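PDB 6N9J: clostripain-related protein from Bacteroides thetaiotaomicron, which is a secreted cysteine protease of the C11 (clostripain) family and, by analogy with clostripain, probably cleaves peptide bonds after basic residues. Local coordinates for residues E29-M34 with K59-R64; N47-M52 with D73-Y78. All blocks are in the same frame, centred on the assembly; numbering follows the deposited sequence.

Contact 1 of 2, residues E29-M34 with K59-R64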
loop_
_atom_site.group_PDB
_atom_site.type_symbol
_atom_site.label_atom_id
_atom_site.label_comp_id
_atom_site.label_asym_id
_atom_site.label_seq_id
_atom_site.Cartn_x
_atom_site.Cartn_y
_atom_site.Cartn_z
ATOM N N GLU A 29 0.065 -14.005 12.926
ATOM C CA GLU A 29 -1.383 -13.874 13.031
ATOM C C GLU A 29 -2.032 -13.701 11.653
ATOM O O GLU A 29 -3.034 -14.354 11.347
ATOM C CB GLU A 29 -1.741 -12.689 13.945
ATOM N N ASP A 30 -1.461 -12.818 10.831
ATOM C CA ASP A 30 -1.932 -12.639 9.459
ATOM C C ASP A 30 -1.754 -13.942 8.667
ATOM O O ASP A 30 -2.601 -14.302 7.833
ATOM C CB ASP A 30 -1.198 -11.485 8.767
ATOM C CG ASP A 30 -1.725 -10.099 9.183
ATOM O OD1 ASP A 30 -2.888 -9.977 9.642
ATOM O OD2 ASP A 30 -0.965 -9.122 9.040
ATOM N N LEU A 31 -0.657 -14.654 8.928
ATOM C CA LEU A 31 -0.447 -15.963 8.304
ATOM C C LEU A 31 -1.559 -16.939 8.698
ATOM O O LEU A 31 -2.118 -17.620 7.843
ATOM C CB LEU A 31 0.920 -16.545 8.670
ATOM C CG LEU A 31 1.149 -17.977 8.159
ATOM C CD1 LEU A 31 0.966 -18.079 6.638
ATOM C CD2 LEU A 31 2.521 -18.491 8.577
ATOM N N ASN A 32 -1.896 -16.989 9.981
ATOM C CA ASN A 32 -3.023 -17.802 10.421
ATOM C C ASN A 32 -4.349 -17.392 9.762
ATOM O O ASN A 32 -5.186 -18.241 9.475
ATOM C CB ASN A 32 -3.159 -17.742 11.945
ATOM C CG ASN A 32 -2.032 -18.455 12.656
ATOM O OD1 ASN A 32 -1.365 -19.310 12.077
ATOM N ND2 ASN A 32 -1.814 -18.113 13.922
ATOM N N GLU A 33 -4.540 -16.092 9.540
ATOM C CA GLU A 33 -5.727 -15.601 8.847
ATOM C C GLU A 33 -5.726 -16.068 7.405
ATOM O O GLU A 33 -6.765 -16.459 6.880
ATOM C CB GLU A 33 -5.808 -14.068 8.881
ATOM C CG GLU A 33 -5.979 -13.453 10.268
ATOM C CD GLU A 33 -6.002 -11.926 10.248
ATOM O OE1 GLU A 33 -5.816 -11.322 9.170
ATOM O OE2 GLU A 33 -6.208 -11.334 11.326
ATOM N N MET A 34 -4.556 -16.016 6.770
ATOM C CA MET A 34 -4.416 -16.428 5.379
ATOM C C MET A 34 -4.809 -17.883 5.226
ATOM O O MET A 34 -5.470 -18.250 4.263
ATOM C CB MET A 34 -2.981 -16.224 4.861
ATOM C CG MET A 34 -2.518 -14.780 4.732
ATOM S SD MET A 34 -0.809 -14.588 4.163
ATOM C CE MET A 34 -0.342 -13.119 5.066
ATOM N N LYS A 59 11.525 -17.626 4.946
ATOM C CA LYS A 59 11.065 -18.747 4.147
ATOM C C LYS A 59 10.100 -18.246 3.084
ATOM O O LYS A 59 9.427 -17.224 3.266
ATOM C CB LYS A 59 10.396 -19.808 5.026
ATOM C CG LYS A 59 9.205 -19.283 5.824
ATOM C CD LYS A 59 8.622 -20.331 6.774
ATOM C CE LYS A 59 7.438 -19.744 7.553
ATOM N NZ LYS A 59 6.735 -20.733 8.438
ATOM N N LEU A 60 10.069 -18.952 1.963
ATOM C CA LEU A 60 9.083 -18.715 0.921
ATOM C C LEU A 60 8.222 -19.961 0.851
ATOM O O LEU A 60 8.730 -21.034 0.540
ATOM C CB LEU A 60 9.756 -18.431 -0.427
ATOM C CG LEU A 60 8.857 -18.340 -1.664
ATOM C CD1 LEU A 60 8.002 -17.093 -1.598
ATOM C CD2 LEU A 60 9.673 -18.368 -2.955
ATOM N N ILE A 61 6.937 -19.843 1.177
ATOM C CA ILE A 61 6.050 -21.007 1.123
ATOM C C ILE A 61 4.885 -20.836 0.176
ATOM O O ILE A 61 4.603 -19.745 -0.323
ATOM C CB ILE A 61 5.447 -21.357 2.499
ATOM C CG1 ILE A 61 4.624 -20.189 3.030
ATOM C CG2 ILE A 61 6.525 -21.779 3.474
ATOM C CD1 ILE A 61 3.959 -20.459 4.354
ATOM N N ARG A 62 4.207 -21.946 -0.048
ATOM C CA ARG A 62 2.944 -21.972 -0.752
ATOM C C ARG A 62 1.933 -22.708 0.117
ATOM O O ARG A 62 2.241 -23.770 0.678
ATOM C CB ARG A 62 3.087 -22.662 -2.111
ATOM C CG ARG A 62 1.767 -22.865 -2.840
ATOM C CD ARG A 62 1.943 -23.639 -4.139
ATOM N NE ARG A 62 0.687 -23.713 -4.878
ATOM C CZ ARG A 62 -0.212 -24.682 -4.732
ATOM N NH1 ARG A 62 0.014 -25.671 -3.876
ATOM N NH2 ARG A 62 -1.334 -24.660 -5.441
ATOM N N LEU A 63 0.735 -22.145 0.226
ATOM C CA LEU A 63 -0.329 -22.768 1.000
ATOM C C LEU A 63 -1.127 -23.729 0.128
ATOM O O LEU A 63 -1.623 -23.357 -0.929
ATOM C CB LEU A 63 -1.243 -21.700 1.607
ATOM C CG LEU A 63 -0.527 -20.697 2.518
ATOM C CD1 LEU A 63 -1.502 -19.692 3.124
ATOM C CD2 LEU A 63 0.219 -21.440 3.609
ATOM N N ARG A 64 -1.243 -24.973 0.573
ATOM C CA ARG A 64 -1.891 -26.003 -0.223
ATOM C C ARG A 64 -2.917 -26.729 0.638
ATOM O O ARG A 64 -2.738 -26.856 1.845
ATOM C CB ARG A 64 -0.843 -26.970 -0.777
ATOM C CG ARG A 64 -1.310 -27.831 -1.930
ATOM C CD ARG A 64 -1.008 -29.292 -1.680
ATOM N NE ARG A 64 0.220 -29.493 -0.917
ATOM C CZ ARG A 64 0.502 -30.604 -0.240
ATOM N NH1 ARG A 64 1.639 -30.705 0.430
ATOM N NH2 ARG A 64 -0.357 -31.621 -0.226
#

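Contact 2 of 2, residues N47-M52 with D73-Y78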
loop_
_atom_site.group_PDB
_atom_site.type_symbol
_atom_site.label_atom_id
_atom_site.label_comp_id
_atom_site.label_asym_id
_atom_site.label_seq_id
_atom_site.Cartn_x
_atom_site.Cartn_y
_atom_site.Cartn_z
ATOM N N ASN A 47 -2.606 -19.938 -6.691
ATOM C CA ASN A 47 -1.419 -20.095 -5.859
ATOM C C ASN A 47 -1.203 -18.921 -4.900
ATOM O O ASN A 47 -0.879 -17.815 -5.319
ATOM C CB ASN A 47 -0.176 -20.276 -6.735
ATOM C CG ASN A 47 -0.396 -21.260 -7.872
ATOM O OD1 ASN A 47 -0.518 -22.468 -7.656
ATOM N ND2 ASN A 47 -0.427 -20.750 -9.089
ATOM N N LEU A 48 -1.385 -19.174 -3.609
ATOM C CA LEU A 48 -1.063 -18.188 -2.585
ATOM C C LEU A 48 0.326 -18.467 -2.011
ATOM O O LEU A 48 0.515 -19.438 -1.281
ATOM C CB LEU A 48 -2.115 -18.196 -1.471
ATOM C CG LEU A 48 -1.902 -17.153 -0.363
ATOM C CD1 LEU A 48 -1.921 -15.729 -0.923
ATOM C CD2 LEU A 48 -2.976 -17.348 0.707
ATOM N N LEU A 49 1.289 -17.616 -2.363
ATOM C CA LEU A 49 2.663 -17.735 -1.898
ATOM C C LEU A 49 2.931 -16.701 -0.802
ATOM O O LEU A 49 2.386 -15.609 -0.825
ATOM C CB LEU A 49 3.648 -17.554 -3.059
ATOM C CG LEU A 49 3.918 -18.783 -3.966
ATOM C CD1 LEU A 49 2.676 -19.544 -4.378
ATOM C CD2 LEU A 49 4.688 -18.376 -5.215
ATOM N N VAL A 50 3.740 -17.062 0.182
ATOM C CA VAL A 50 4.061 -16.139 1.260
ATOM C C VAL A 50 5.560 -16.165 1.517
ATOM O O VAL A 50 6.130 -17.228 1.836
ATOM C CB VAL A 50 3.307 -16.480 2.577
ATOM C CG1 VAL A 50 3.563 -15.414 3.637
ATOM C CG2 VAL A 50 1.816 -16.643 2.343
ATOM N N TYR A 51 6.195 -15.007 1.346
ATOM C CA TYR A 51 7.569 -14.804 1.792
ATOM C C TYR A 51 7.543 -14.140 3.161
ATOM O O TYR A 51 7.047 -13.023 3.309
ATOM C CB TYR A 51 8.374 -13.950 0.814
ATOM C CG TYR A 51 9.714 -13.539 1.390
ATOM C CD1 TYR A 51 10.793 -14.413 1.374
ATOM C CD2 TYR A 51 9.893 -12.280 1.974
ATOM C CE1 TYR A 51 12.016 -14.054 1.913
ATOM C CE2 TYR A 51 11.112 -11.909 2.509
ATOM C CZ TYR A 51 12.169 -12.793 2.476
ATOM O OH TYR A 51 13.389 -12.426 3.015
ATOM N N MET A 52 8.076 -14.823 4.159
ATOM C CA MET A 52 7.898 -14.397 5.545
ATOM C C MET A 52 9.234 -14.140 6.232
ATOM O O MET A 52 10.022 -15.070 6.436
ATOM C CB MET A 52 7.102 -15.458 6.306
ATOM C CG MET A 52 7.232 -15.398 7.815
ATOM S SD MET A 52 6.022 -14.322 8.572
ATOM C CE MET A 52 4.631 -15.411 8.763
ATOM N N ASP A 73 3.699 -25.758 2.141
ATOM C CA ASP A 73 4.807 -26.295 1.354
ATOM C C ASP A 73 5.913 -25.248 1.240
ATOM O O ASP A 73 5.669 -24.109 0.836
ATOM C CB ASP A 73 4.346 -26.734 -0.038
ATOM C CG ASP A 73 3.615 -28.086 -0.029
ATOM O OD1 ASP A 73 3.775 -28.864 0.942
ATOM O OD2 ASP A 73 2.890 -28.375 -1.008
ATOM N N VAL A 74 7.124 -25.642 1.604
ATOM C CA VAL A 74 8.277 -24.759 1.531
ATOM C C VAL A 74 8.940 -24.816 0.150
ATOM O O VAL A 74 9.408 -25.867 -0.299
ATOM C CB VAL A 74 9.309 -25.120 2.623
ATOM C CG1 VAL A 74 10.544 -24.221 2.522
ATOM C CG2 VAL A 74 8.662 -25.042 4.002
ATOM N N ILE A 75 8.958 -23.670 -0.519
ATOM C CA ILE A 75 9.604 -23.522 -1.814
ATOM C C ILE A 75 11.089 -23.264 -1.622
ATOM O O ILE A 75 11.935 -23.917 -2.222
ATOM C CB ILE A 75 8.976 -22.372 -2.611
ATOM C CG1 ILE A 75 7.482 -22.636 -2.799
ATOM C CG2 ILE A 75 9.703 -22.171 -3.943
ATOM C CD1 ILE A 75 6.695 -21.445 -3.275
ATOM N N ALA A 76 11.400 -22.306 -0.760
ATOM C CA ALA A 76 12.785 -21.956 -0.495
ATOM C C ALA A 76 12.952 -21.417 0.922
ATOM O O ALA A 76 12.037 -20.851 1.518
ATOM C CB ALA A 76 13.286 -20.944 -1.524
ATOM N N THR A 77 14.138 -21.623 1.461
ATOM C CA THR A 77 14.451 -21.159 2.787
ATOM C C THR A 77 15.692 -20.293 2.641
ATOM O O THR A 77 16.461 -20.459 1.683
ATOM C CB THR A 77 14.677 -22.331 3.762
ATOM O OG1 THR A 77 14.659 -21.849 5.112
ATOM C CG2 THR A 77 16.005 -23.028 3.472
ATOM N N TYR A 78 15.877 -19.358 3.566
ATOM C CA TYR A 78 16.966 -18.398 3.447
ATOM C C TYR A 78 17.721 -18.197 4.753
ATOM O O TYR A 78 17.171 -18.400 5.838
ATOM C CB TYR A 78 16.430 -17.045 2.972
ATOM C CG TYR A 78 15.610 -17.096 1.706
ATOM C CD1 TYR A 78 14.238 -17.337 1.749
ATOM C CD2 TYR A 78 16.202 -16.887 0.464
ATOM C CE1 TYR A 78 13.483 -17.385 0.583
ATOM C CE2 TYR A 78 15.451 -16.924 -0.708
ATOM C CZ TYR A 78 14.098 -17.180 -0.642
ATOM O OH TYR A 78 13.363 -17.222 -1.808
#

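Contact 1 of 2, residues E29-M34 with K59-R64
No flat group takes part where Leu31 and Met34 meet Ile61 and Leu63: there is no ring face or edge here, and methyl and methylene groups do all the touching. Leu31 carries its CG anti to the backbone N (chi1 174°), which directs the isobutyl group at the strand. Its CD1 meets the delta methyl of Ile61 at a slant, with Leu31 CD1 and Ile61 CD1 4.5 Å apart. The same Leu31 CD1 lies 4.6 Å from Leu63 CD1 and also 4.6 Å from Leu63 CD2, over the fork of that side chain. One turn on, the near part of Met34 closes the other end, Met34 CB standing 4.2 Å from Leu63 CD1. Helix 24-37 thus lies against one face of the sheet; it is the helix of a beta-alpha-beta crossover between the parallel strands 9-18 and 46-53, part of the caspase-like alpha/beta fold of clan CD. Strand 59-65 then returns antiparallel to 46-53. Beyond CB, Met34 leads away from Leu63, and its side chain bends at the thioether (chi3 -146°) and also touches Val50, Tyr193 and Val197. Ile61 and Leu63 each touch Gln72 on the adjoining strand. All four residues are buried, the contacts are 4.2 Å or longer, and no hydrogen bond crosses between 29-34 and 59-64. Asp30 OD2 ties the helix to Trp110 NE1 by a hydrogen bond.

Contact 2 of 2, residues N47-M52 with D73-Y78
Tyr51 reaches Tyr78 with one long edge of its ring. The bond to CB runs alongside the 73-78 segment, and the ring beyond it comes nearer: chi1 is near 170°, with CG opposite the backbone N and beside the carbonyl carbon, and this carries the ring to Tyr78. CD1 is the first atom to arrive, with Tyr51 CD1 4.1 Å from Tyr78 CE1. The next atom is closer: Tyr51 CE1 lies 3.9 Å from Tyr78 CE1, and Tyr51 CE1 is also 4.0 Å from Tyr78 CD1. The edge of Tyr51 is turned toward the face of Tyr78 in an offset edge-to-face pair, the two ring centroids 5.7 Å apart and the planes at 76°. At the tip, Tyr51 OH is hydrogen-bonded to Ser83 OG and to Gln81 NE2; with two polar partners and Tyr78 along the edge, rotation of the ring is probably restricted. Tyr16 adds a further ring, inclined to that of Tyr51 by about 35°.

The second meeting point is aliphatic. The Ile75 side chain projects toward strand 46-53 and crosses that of Leu49 at about a right angle, bringing Ile75 CD1 to 3.9 Å from Leu49 CG and Ile75 CD1 to 4.1 Å from Leu49 CD2. Ile75 and Ala76 both face Leu60 in a classic beta bulge, where the chain turns a corner. Strand 59-65 lies between the two backbones, so these side chains meet across it, on the face covered by helix 86-99: Ala96 and Val92 touch Leu49 and Tyr51, while Thr95 and Asn91 touch Ile75 and Tyr78.

Overall arrangement
The two contacts have centres about 8 Å apart near one edge of the large mixed sheet, and they lie on its two faces. Contact 1 puts helix 24-37 on one side; contact 2 lies on the side covered by helix 86-99. Along the chain their segments alternate: 29-34, 47-52, 59-64, 73-78. Strand 59-65 joins them, pairing antiparallel with 46-53 on one flank and with 70-74 and 76-77 on the other. Backbone bonds run directly between the contacts, from Arg62 N to Asp73 O and from Leu60 N to Ala76 O. Together they form the edge of the sheet built from the N-terminal part of the chain, with a helix on each face.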